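Local coordinates for fumarylacetoacetate hydrolase (Burkholderia xenovorans, PDB 5TI1), which probably hydrolyses fumarylacetoacetate to fumarate and acetoacetate, the last step of phenylalanine and tyrosine breakdown, with a bound magnesium ion, at residues G35-N41 with Y428-G433; F154-H160 with S375-P381; T198-N204 with G437-L443. All blocks are in the same frame, centred on the assembly; numbering follows the deposited sequence.

Interaction 1 (G35-N41 with Y428-G433)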
loop_
_atom_site.group_PDB
_atom_site.type_symbol
_atom_site.label_atom_id
_atom_site.label_comp_id
_atom_site.label_asym_id
_atom_site.label_seq_id
_atom_site.Cartn_x
_atom_site.Cartn_y
_atom_site.Cartn_z
ATOM N N GLY B 35 -13.972 32.632 -2.258
ATOM C CA GLY B 35 -14.423 31.277 -2.032
ATOM C C GLY B 35 -13.653 30.276 -2.872
ATOM O O GLY B 35 -13.196 30.570 -3.981
ATOM N N ASP B 36 -13.513 29.065 -2.332
ATOM C CA ASP B 36 -12.758 28.027 -3.027
ATOM C C ASP B 36 -13.514 27.481 -4.234
ATOM O O ASP B 36 -12.891 27.074 -5.223
ATOM C CB ASP B 36 -12.424 26.876 -2.069
ATOM C CG ASP B 36 -11.268 27.201 -1.134
ATOM O OD1 ASP B 36 -10.364 27.974 -1.526
ATOM O OD2 ASP B 36 -11.258 26.683 -0.000
ATOM N N PHE B 37 -14.842 27.462 -4.178
ATOM C CA PHE B 37 -15.616 26.672 -5.122
ATOM C C PHE B 37 -16.312 27.539 -6.169
ATOM O O PHE B 37 -17.538 27.518 -6.317
ATOM C CB PHE B 37 -16.578 25.799 -4.326
ATOM C CG PHE B 37 -15.874 25.008 -3.255
ATOM C CD1 PHE B 37 -14.813 24.174 -3.590
ATOM C CD2 PHE B 37 -16.225 25.138 -1.916
ATOM C CE1 PHE B 37 -14.135 23.461 -2.614
ATOM C CE2 PHE B 37 -15.553 24.422 -0.929
ATOM C CZ PHE B 37 -14.511 23.581 -1.281
ATOM N N SER B 38 -15.505 28.301 -6.898
ATOM C CA SER B 38 -15.966 29.070 -8.044
ATOM C C SER B 38 -16.539 28.138 -9.105
ATOM O O SER B 38 -16.259 26.939 -9.129
ATOM C CB SER B 38 -14.802 29.855 -8.640
ATOM O OG SER B 38 -13.688 28.976 -8.807
ATOM N N ILE B 39 -17.321 28.709 -10.027
ATOM C CA ILE B 39 -17.818 27.896 -11.134
ATOM C C ILE B 39 -16.664 27.357 -11.967
ATOM O O ILE B 39 -16.835 26.387 -12.713
ATOM C CB ILE B 39 -18.814 28.697 -12.003
ATOM C CG1 ILE B 39 -19.695 27.751 -12.825
ATOM C CG2 ILE B 39 -18.074 29.677 -12.891
ATOM C CD1 ILE B 39 -20.680 28.461 -13.740
ATOM N N GLN B 40 -15.478 27.956 -11.843
ATOM C CA GLN B 40 -14.308 27.476 -12.563
ATOM C C GLN B 40 -13.694 26.238 -11.923
ATOM O O GLN B 40 -12.875 25.566 -12.561
ATOM C CB GLN B 40 -13.254 28.587 -12.657
ATOM C CG GLN B 40 -13.606 29.729 -13.615
ATOM C CD GLN B 40 -14.546 30.755 -13.012
ATOM O OE1 GLN B 40 -14.899 30.674 -11.833
ATOM N NE2 GLN B 40 -14.948 31.740 -13.819
ATOM N N ASN B 41 -14.070 25.920 -10.686
ATOM C CA ASN B 41 -13.456 24.808 -9.974
ATOM C C ASN B 41 -14.135 23.498 -10.346
ATOM O O ASN B 41 -13.605 22.723 -11.152
ATOM C CB ASN B 41 -13.512 25.048 -8.463
ATOM C CG ASN B 41 -12.690 24.029 -7.687
ATOM O OD1 ASN B 41 -12.237 23.028 -8.238
ATOM N ND2 ASN B 41 -12.490 24.288 -6.406
ATOM N N TYR B 428 -11.113 35.693 -8.735
ATOM C CA TYR B 428 -11.699 34.430 -8.316
ATOM C C TYR B 428 -10.592 33.502 -7.846
ATOM O O TYR B 428 -9.402 33.789 -7.995
ATOM C CB TYR B 428 -12.506 33.775 -9.439
ATOM C CG TYR B 428 -11.645 33.145 -10.519
ATOM C CD1 TYR B 428 -10.880 33.934 -11.365
ATOM C CD2 TYR B 428 -11.601 31.765 -10.690
ATOM C CE1 TYR B 428 -10.092 33.378 -12.349
ATOM C CE2 TYR B 428 -10.812 31.193 -11.684
ATOM C CZ TYR B 428 -10.060 32.010 -12.517
ATOM O OH TYR B 428 -9.264 31.473 -13.512
ATOM N N ARG B 429 -11.009 32.373 -7.277
ATOM C CA ARG B 429 -10.101 31.346 -6.802
ATOM C C ARG B 429 -10.563 29.977 -7.278
ATOM O O ARG B 429 -11.739 29.752 -7.576
ATOM C CB ARG B 429 -9.999 31.343 -5.266
ATOM C CG ARG B 429 -9.397 32.600 -4.675
ATOM C CD ARG B 429 -9.222 32.468 -3.174
ATOM N NE ARG B 429 -8.527 33.624 -2.615
ATOM C CZ ARG B 429 -8.265 33.776 -1.322
ATOM N NH1 ARG B 429 -8.641 32.845 -0.461
ATOM N NH2 ARG B 429 -7.623 34.851 -0.889
ATOM N N VAL B 430 -9.604 29.067 -7.353
ATOM C CA VAL B 430 -9.840 27.645 -7.564
ATOM C C VAL B 430 -9.176 26.977 -6.371
ATOM O O VAL B 430 -7.947 26.868 -6.320
ATOM C CB VAL B 430 -9.265 27.154 -8.899
ATOM C CG1 VAL B 430 -9.318 25.632 -9.016
ATOM C CG2 VAL B 430 -10.019 27.799 -10.040
ATOM N N GLY B 431 -9.979 26.586 -5.374
ATOM C CA GLY B 431 -9.471 26.217 -4.073
ATOM C C GLY B 431 -9.756 24.772 -3.688
ATOM O O GLY B 431 -10.494 24.048 -4.366
ATOM N N PHE B 432 -9.174 24.368 -2.559
ATOM C CA PHE B 432 -9.128 22.965 -2.166
ATOM C C PHE B 432 -9.929 22.651 -0.905
ATOM O O PHE B 432 -9.966 21.486 -0.481
ATOM C CB PHE B 432 -7.670 22.534 -1.971
ATOM C CG PHE B 432 -6.933 22.294 -3.252
ATOM C CD1 PHE B 432 -6.453 23.354 -3.997
ATOM C CD2 PHE B 432 -6.705 21.000 -3.703
ATOM C CE1 PHE B 432 -5.765 23.135 -5.171
ATOM C CE2 PHE B 432 -6.019 20.774 -4.887
ATOM C CZ PHE B 432 -5.549 21.837 -5.616
ATOM N N GLY B 433 -10.578 23.642 -0.297
ATOM C CA GLY B 433 -11.201 23.333 0.981
ATOM C C GLY B 433 -10.145 23.174 2.064
ATOM O O GLY B 433 -9.077 23.796 2.028
HETATM O O HOH W 1 -13.363 32.465 -6.096
HETATM O O HOH W 2 -9.078 26.461 1.191
HETATM O O HOH W 3 -9.993 30.660 -0.622
#
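Asp36 lies against Gly431, and its backbone carbonyl is the polar centre of the contact between the loop 35-41 and the strand segment 428-433. Gly431 N donates to Asp36 O over 3.0 Å, in the carbonyl plane and on a lone pair, while Asn41 ND2 reaches the same oxygen from above that plane, 43° out of it. This is the closely packed side, where the buried side chains of Ser38, Gln40 and Asn41 meet Tyr428 and Val430. The Asn41 amide nitrogen also donates to Gly431 O at 2.9 Å, again on a lone pair, so a single NH2 group joins the loop's own carbonyl to that of the strand and its rotation is fixed. Asn41 can do this because its CG stands anti to the backbone N (chi1 -171°), which carries the amide across to the strand and lays CG against Val430 CG1. The Gln40 side chain, bent at chi2, passes obliquely by the Tyr428 ring, CB and CG both 3.7 Å from CE2; its NE2 is held by the carbonyls of Asp20 and Arg23. The irregular loop lies along the first residues of strand 429-440, which itself pairs with strand 416-424 (Val430 with Cys423, Phe432 with Gly421). Towards Gly35 and Gly433 the packing gives way to water. One water links Gly35 O to Arg429 N, a second lies between Asp36 OD2 and Gly433 O, and a third joins Asp36 OD1 to Arg429 NH1, OD1 and NH1 themselves staying 5.3 Å apart. Gly433 N donates to Asp36 OD2 at 3.1 Å from well above the carboxylate plane. The extended Arg429 side chain runs on to Gln424, which takes its NE, and to Trp422, a cation-pi partner.

Interaction 2 (F154-H160 with S375-P381)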
loop_
_atom_site.group_PDB
_atom_site.type_symbol
_atom_site.label_atom_id
_atom_site.label_comp_id
_atom_site.label_asym_id
_atom_site.label_seq_id
_atom_site.Cartn_x
_atom_site.Cartn_y
_atom_site.Cartn_z
ATOM N N PHE B 154 6.469 11.049 -1.775
ATOM C CA PHE B 154 7.758 11.482 -2.263
ATOM C C PHE B 154 8.382 12.454 -1.264
ATOM O O PHE B 154 7.977 12.516 -0.095
ATOM C CB PHE B 154 7.591 12.067 -3.672
ATOM C CG PHE B 154 7.246 11.029 -4.699
ATOM C CD1 PHE B 154 8.252 10.308 -5.340
ATOM C CD2 PHE B 154 5.920 10.734 -4.989
ATOM C CE1 PHE B 154 7.941 9.323 -6.271
ATOM C CE2 PHE B 154 5.599 9.745 -5.919
ATOM C CZ PHE B 154 6.615 9.040 -6.559
ATOM N N TYR B 155 9.358 13.229 -1.727
ATOM C CA TYR B 155 10.252 13.984 -0.860
ATOM C C TYR B 155 10.855 15.110 -1.681
ATOM O O TYR B 155 12.059 15.360 -1.611
ATOM C CB TYR B 155 11.337 13.051 -0.318
ATOM C CG TYR B 155 12.114 13.557 0.871
ATOM C CD1 TYR B 155 11.553 13.563 2.146
ATOM C CD2 TYR B 155 13.428 13.970 0.736
ATOM C CE1 TYR B 155 12.273 13.996 3.235
ATOM C CE2 TYR B 155 14.155 14.418 1.819
ATOM C CZ TYR B 155 13.575 14.426 3.068
ATOM O OH TYR B 155 14.297 14.868 4.149
ATOM N N SER B 156 10.031 15.774 -2.487
ATOM C CA SER B 156 10.528 16.465 -3.671
ATOM C C SER B 156 10.679 17.968 -3.471
ATOM O O SER B 156 10.705 18.711 -4.458
ATOM C CB SER B 156 9.620 16.183 -4.871
ATOM O OG SER B 156 9.637 14.809 -5.239
ATOM N N SER B 157 10.787 18.431 -2.225
ATOM C CA SER B 157 11.065 19.837 -1.939
ATOM C C SER B 157 12.547 20.006 -1.626
ATOM O O SER B 157 13.046 19.443 -0.644
ATOM C CB SER B 157 10.220 20.346 -0.773
ATOM O OG SER B 157 10.632 21.642 -0.356
ATOM N N LYS B 158 13.245 20.789 -2.458
ATOM C CA LYS B 158 14.661 21.039 -2.206
ATOM C C LYS B 158 14.864 21.778 -0.889
ATOM O O LYS B 158 15.787 21.463 -0.130
ATOM C CB LYS B 158 15.287 21.823 -3.363
ATOM C CG LYS B 158 16.798 21.889 -3.279
ATOM C CD LYS B 158 17.415 22.485 -4.545
ATOM C CE LYS B 158 18.935 22.448 -4.489
ATOM N NZ LYS B 158 19.569 22.895 -5.772
ATOM N N GLU B 159 14.007 22.761 -0.599
ATOM C CA GLU B 159 14.134 23.520 0.645
ATOM C C GLU B 159 13.908 22.630 1.862
ATOM O O GLU B 159 14.582 22.776 2.891
ATOM C CB GLU B 159 13.142 24.689 0.650
ATOM C CG GLU B 159 13.360 25.742 -0.449
ATOM C CD GLU B 159 12.728 25.360 -1.785
ATOM O OE1 GLU B 159 12.383 24.169 -1.976
ATOM O OE2 GLU B 159 12.573 26.250 -2.648
ATOM N N HIS B 160 12.954 21.708 1.765
ATOM C CA HIS B 160 12.705 20.780 2.862
ATOM C C HIS B 160 13.881 19.830 3.053
ATOM O O HIS B 160 14.372 19.647 4.174
ATOM C CB HIS B 160 11.422 20.000 2.598
ATOM C CG HIS B 160 11.125 18.974 3.644
ATOM N ND1 HIS B 160 10.613 19.304 4.880
ATOM C CD2 HIS B 160 11.289 17.629 3.651
ATOM C CE1 HIS B 160 10.463 18.206 5.600
ATOM N NE2 HIS B 160 10.869 17.177 4.880
ATOM N N SER B 375 3.259 14.659 -2.450
ATOM C CA SER B 375 4.351 15.429 -3.034
ATOM C C SER B 375 5.628 15.333 -2.212
ATOM O O SER B 375 6.718 15.546 -2.754
ATOM C CB SER B 375 3.937 16.898 -3.169
ATOM O OG SER B 375 3.625 17.443 -1.894
ATOM N N GLY B 376 5.519 15.000 -0.933
ATOM C CA GLY B 376 6.539 15.348 0.031
ATOM C C GLY B 376 6.277 16.725 0.620
ATOM O O GLY B 376 5.584 17.556 0.037
ATOM N N THR B 377 6.827 16.949 1.817
ATOM C CA THR B 377 6.650 18.215 2.533
ATOM C C THR B 377 7.011 19.405 1.657
ATOM O O THR B 377 8.126 19.493 1.148
ATOM C CB THR B 377 7.510 18.254 3.797
ATOM O OG1 THR B 377 7.194 17.143 4.634
ATOM C CG2 THR B 377 7.251 19.552 4.565
ATOM N N ILE B 378 6.073 20.331 1.505
ATOM C CA ILE B 378 6.250 21.496 0.646
ATOM C C ILE B 378 6.804 22.641 1.490
ATOM O O ILE B 378 6.118 23.172 2.369
ATOM C CB ILE B 378 4.931 21.888 -0.026
ATOM C CG1 ILE B 378 4.369 20.693 -0.798
ATOM C CG2 ILE B 378 5.142 23.098 -0.934
ATOM C CD1 ILE B 378 2.911 20.819 -1.160
ATOM N N SER B 379 8.048 23.022 1.230
ATOM C CA SER B 379 8.691 24.115 1.944
ATOM C C SER B 379 9.190 25.154 0.955
ATOM O O SER B 379 9.758 24.811 -0.093
ATOM C CB SER B 379 9.844 23.612 2.812
ATOM O OG SER B 379 9.335 22.937 3.949
ATOM N N GLY B 380 8.968 26.422 1.292
ATOM C CA GLY B 380 9.275 27.509 0.398
ATOM C C GLY B 380 10.588 28.192 0.717
ATOM O O GLY B 380 11.417 27.684 1.478
ATOM N N PRO B 381 10.800 29.368 0.124
ATOM C CA PRO B 381 12.077 30.069 0.300
ATOM C C PRO B 381 12.238 30.724 1.663
ATOM O O PRO B 381 13.342 30.747 2.212
ATOM C CB PRO B 381 12.056 31.122 -0.819
ATOM C CG PRO B 381 10.999 30.657 -1.785
ATOM C CD PRO B 381 9.978 29.979 -0.933
HETATM O O HOH W 4 9.487 17.390 0.204
HETATM O O HOH W 5 9.409 23.343 -2.490
#
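The backbones of Tyr155 and Gly376 come within 4.1 Å at CA, where a weak bond runs from Ser156 N to Ser375 O (3.3 Å), and Phe154 O sits 3.2 Å from Gly376 CA. Thr377 lies over one face of the His160 imidazole in a CH-pi contact, its CB 3.4 Å from the ring centroid and 11° off the normal. With CG anti to the backbone N (chi1 177°), His160 extends its ring beneath this methine; Tyr155 CE1 meets the ring edge in plane. Ser157 is the N-cap of the following helix: its OG accepts from His160 N at 3.1 Å and, weakly, from Ser379 N, so one hydroxyl ties the helix start to the loop. Two waters bridge the segments, one between Ser157 N and Thr377 O, the other between Ser157 OG and Ser379 O. His160 is the predicted proton acceptor, and Tyr155 and Thr377 are predicted to bind substrate, so the contact probably forms one wall of the active site beside the magnesium ion. Strand 223-233 packs against the loop, its magnesium ligands Glu226 and Glu228 meeting Thr377 and Gly376 N, while Glu391 of helix 389-392 binds Ser379 OG and, weakly, His160 ND1.

Interaction 3 (T198-N204 with G437-L443)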
loop_
_atom_site.group_PDB
_atom_site.type_symbol
_atom_site.label_atom_id
_atom_site.label_comp_id
_atom_site.label_asym_id
_atom_site.label_seq_id
_atom_site.Cartn_x
_atom_site.Cartn_y
_atom_site.Cartn_z
ATOM N N THR B 198 -11.144 13.780 10.802
ATOM C CA THR B 198 -10.905 12.592 11.610
ATOM C C THR B 198 -9.913 12.941 12.703
ATOM O O THR B 198 -8.829 13.451 12.398
ATOM C CB THR B 198 -10.353 11.444 10.757
ATOM O OG1 THR B 198 -11.188 11.248 9.603
ATOM C CG2 THR B 198 -10.295 10.180 11.573
ATOM N N PRO B 199 -10.240 12.721 13.976
ATOM C CA PRO B 199 -9.248 12.936 15.033
ATOM C C PRO B 199 -8.090 11.963 14.894
ATOM O O PRO B 199 -8.247 10.830 14.429
ATOM C CB PRO B 199 -10.040 12.682 16.325
ATOM C CG PRO B 199 -11.172 11.822 15.916
ATOM C CD PRO B 199 -11.525 12.239 14.504
ATOM N N VAL B 200 -6.915 12.412 15.314
ATOM C CA VAL B 200 -5.686 11.650 15.159
ATOM C C VAL B 200 -5.102 11.415 16.534
ATOM O O VAL B 200 -4.817 12.372 17.266
ATOM C CB VAL B 200 -4.672 12.375 14.265
ATOM C CG1 VAL B 200 -3.360 11.607 14.252
ATOM C CG2 VAL B 200 -5.230 12.525 12.857
ATOM N N ARG B 201 -4.901 10.160 16.888
ATOM C CA ARG B 201 -4.438 9.867 18.233
ATOM C C ARG B 201 -2.923 9.860 18.253
ATOM O O ARG B 201 -2.288 9.225 17.396
ATOM C CB ARG B 201 -4.972 8.538 18.749
ATOM C CG ARG B 201 -4.592 8.375 20.220
ATOM C CD ARG B 201 -5.327 7.275 20.926
ATOM N NE ARG B 201 -6.786 7.395 20.883
ATOM C CZ ARG B 201 -7.533 8.064 21.761
ATOM N NH1 ARG B 201 -6.973 8.729 22.768
ATOM N NH2 ARG B 201 -8.850 8.080 21.617
ATOM N N ARG B 202 -2.351 10.580 19.217
ATOM C CA ARG B 202 -0.914 10.585 19.416
ATOM C C ARG B 202 -0.433 9.147 19.571
ATOM O O ARG B 202 -0.944 8.420 20.438
ATOM C CB ARG B 202 -0.528 11.405 20.647
ATOM C CG ARG B 202 0.973 11.397 20.980
ATOM C CD ARG B 202 1.275 12.230 22.242
ATOM N NE ARG B 202 0.797 13.607 22.119
ATOM C CZ ARG B 202 1.488 14.590 21.549
ATOM N NH1 ARG B 202 2.700 14.354 21.062
ATOM N NH2 ARG B 202 0.968 15.817 21.464
ATOM N N PRO B 203 0.504 8.694 18.746
ATOM C CA PRO B 203 0.964 7.303 18.842
ATOM C C PRO B 203 1.897 7.077 20.019
ATOM O O PRO B 203 2.689 7.946 20.388
ATOM C CB PRO B 203 1.701 7.091 17.512
ATOM C CG PRO B 203 2.146 8.489 17.093
ATOM C CD PRO B 203 1.040 9.393 17.561
ATOM N N ASN B 204 1.780 5.900 20.628
ATOM C CA ASN B 204 2.865 5.359 21.427
ATOM C C ASN B 204 3.815 4.586 20.517
ATOM O O ASN B 204 3.456 4.195 19.410
ATOM C CB ASN B 204 2.335 4.441 22.524
ATOM C CG ASN B 204 1.491 5.179 23.541
ATOM O OD1 ASN B 204 1.893 6.210 24.070
ATOM N ND2 ASN B 204 0.303 4.665 23.799
ATOM N N GLY B 437 -7.279 18.040 11.203
ATOM C CA GLY B 437 -7.334 16.992 12.203
ATOM C C GLY B 437 -6.964 17.557 13.549
ATOM O O GLY B 437 -6.164 18.493 13.646
ATOM N N GLU B 438 -7.545 16.981 14.600
ATOM C CA GLU B 438 -7.285 17.408 15.966
ATOM C C GLU B 438 -6.711 16.232 16.749
ATOM O O GLU B 438 -7.174 15.098 16.606
ATOM C CB GLU B 438 -8.566 17.960 16.602
ATOM C CG GLU B 438 -8.390 18.505 18.010
ATOM C CD GLU B 438 -9.571 19.358 18.460
ATOM O OE1 GLU B 438 -10.239 18.986 19.436
ATOM O OE2 GLU B 438 -9.834 20.396 17.822
ATOM N N ILE B 439 -5.679 16.492 17.548
ATOM C CA ILE B 439 -4.869 15.428 18.138
ATOM C C ILE B 439 -5.504 14.949 19.443
ATOM O O ILE B 439 -5.841 15.754 20.322
ATOM C CB ILE B 439 -3.427 15.904 18.372
ATOM C CG1 ILE B 439 -2.767 16.295 17.041
ATOM C CG2 ILE B 439 -2.632 14.831 19.117
ATOM C CD1 ILE B 439 -2.887 15.249 15.966
ATOM N N LEU B 440 -5.678 13.621 19.565
ATOM C CA LEU B 440 -6.147 13.003 20.797
ATOM C C LEU B 440 -4.965 12.538 21.641
ATOM O O LEU B 440 -3.927 12.146 21.096
ATOM C CB LEU B 440 -7.049 11.819 20.485
ATOM C CG LEU B 440 -8.234 12.171 19.585
ATOM C CD1 LEU B 440 -9.111 10.950 19.359
ATOM C CD2 LEU B 440 -9.036 13.318 20.198
ATOM N N PRO B 441 -5.094 12.591 22.972
ATOM C CA PRO B 441 -4.011 12.112 23.837
ATOM C C PRO B 441 -3.674 10.656 23.542
ATOM O O PRO B 441 -4.529 9.862 23.148
ATOM C CB PRO B 441 -4.589 12.269 25.251
ATOM C CG PRO B 441 -5.639 13.296 25.113
ATOM C CD PRO B 441 -6.222 13.124 23.751
ATOM N N ALA B 442 -2.403 10.318 23.732
ATOM C CA ALA B 442 -1.979 8.944 23.536
ATOM C C ALA B 442 -2.687 8.040 24.537
ATOM O O ALA B 442 -3.116 8.479 25.608
ATOM C CB ALA B 442 -0.460 8.817 23.687
ATOM N N LEU B 443 -2.825 6.771 24.163
ATOM C CA LEU B 443 -3.458 5.798 25.041
ATOM C C LEU B 443 -2.589 5.549 26.263
ATOM O O LEU B 443 -1.355 5.527 26.175
ATOM C CB LEU B 443 -3.707 4.491 24.294
ATOM C CG LEU B 443 -4.761 4.606 23.193
ATOM C CD1 LEU B 443 -4.915 3.288 22.438
ATOM C CD2 LEU B 443 -6.085 5.080 23.778
HETATM O O HOH W 6 -1.913 6.136 21.602
HETATM O O HOH W 7 1.014 6.764 26.478
#
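Arg201 and Leu443 cross at about a right angle, and so do Arg201 and Leu440, leaving the guanidinium between two leucines: Leu443 CD2 lies 3.5 Å above one face and Leu440 CB 3.8 Å above the opposite one. A bend at chi3 (-57°) turns the group back so that NH1 donates to Pro441 O at 2.7 Å, in the carbonyl plane though 19° out of the guanidinium plane. Leu440 also runs side by side with Pro199, CD1 3.6 Å from CB. On the other side of the sheet, Val200 and Ile439 pack obliquely, CB to CD1 3.8 Å, in the interior near Trp261. Arg202 heads inward as well, its NE in a salt bridge with Asp413. Beyond the end of strand 429-440, Asn204 ND2 donates to Leu443 O at 3.0 Å, close to the amide plane, and a water joins Asn204 OD1 to that same carbonyl. A second water connects Arg202 O with Leu443 N. The backbones are joined by Val200 N to Glu438 O, Leu440 N to Val200 O and Arg202 N to Leu440 O, the staggered ladder of a parallel beta pair, linking strand 200-207 to the end of strand 429-440.

Interactions 1 and 3 use the two ends of strand 429-440, with centres about 31 Å apart: the N-terminal loop 35-41 meets its start, and strand 200-207 pairs in parallel with its end. Interaction 2 belongs to the loops that follow strands 151-154 and 372-374 of another sheet; its centre lies about 24 Å from that of interaction 1 and about 25 Å from that of interaction 3, and it touches neither. In sequence, interaction 2 is nested within the loop closed by interaction 1, whereas interaction 3 crosses both. The final long strand thus shares one sheet with strand 200-207, while the loop 35-41 only lies against it, apart from the probable catalytic loops near the magnesium ion.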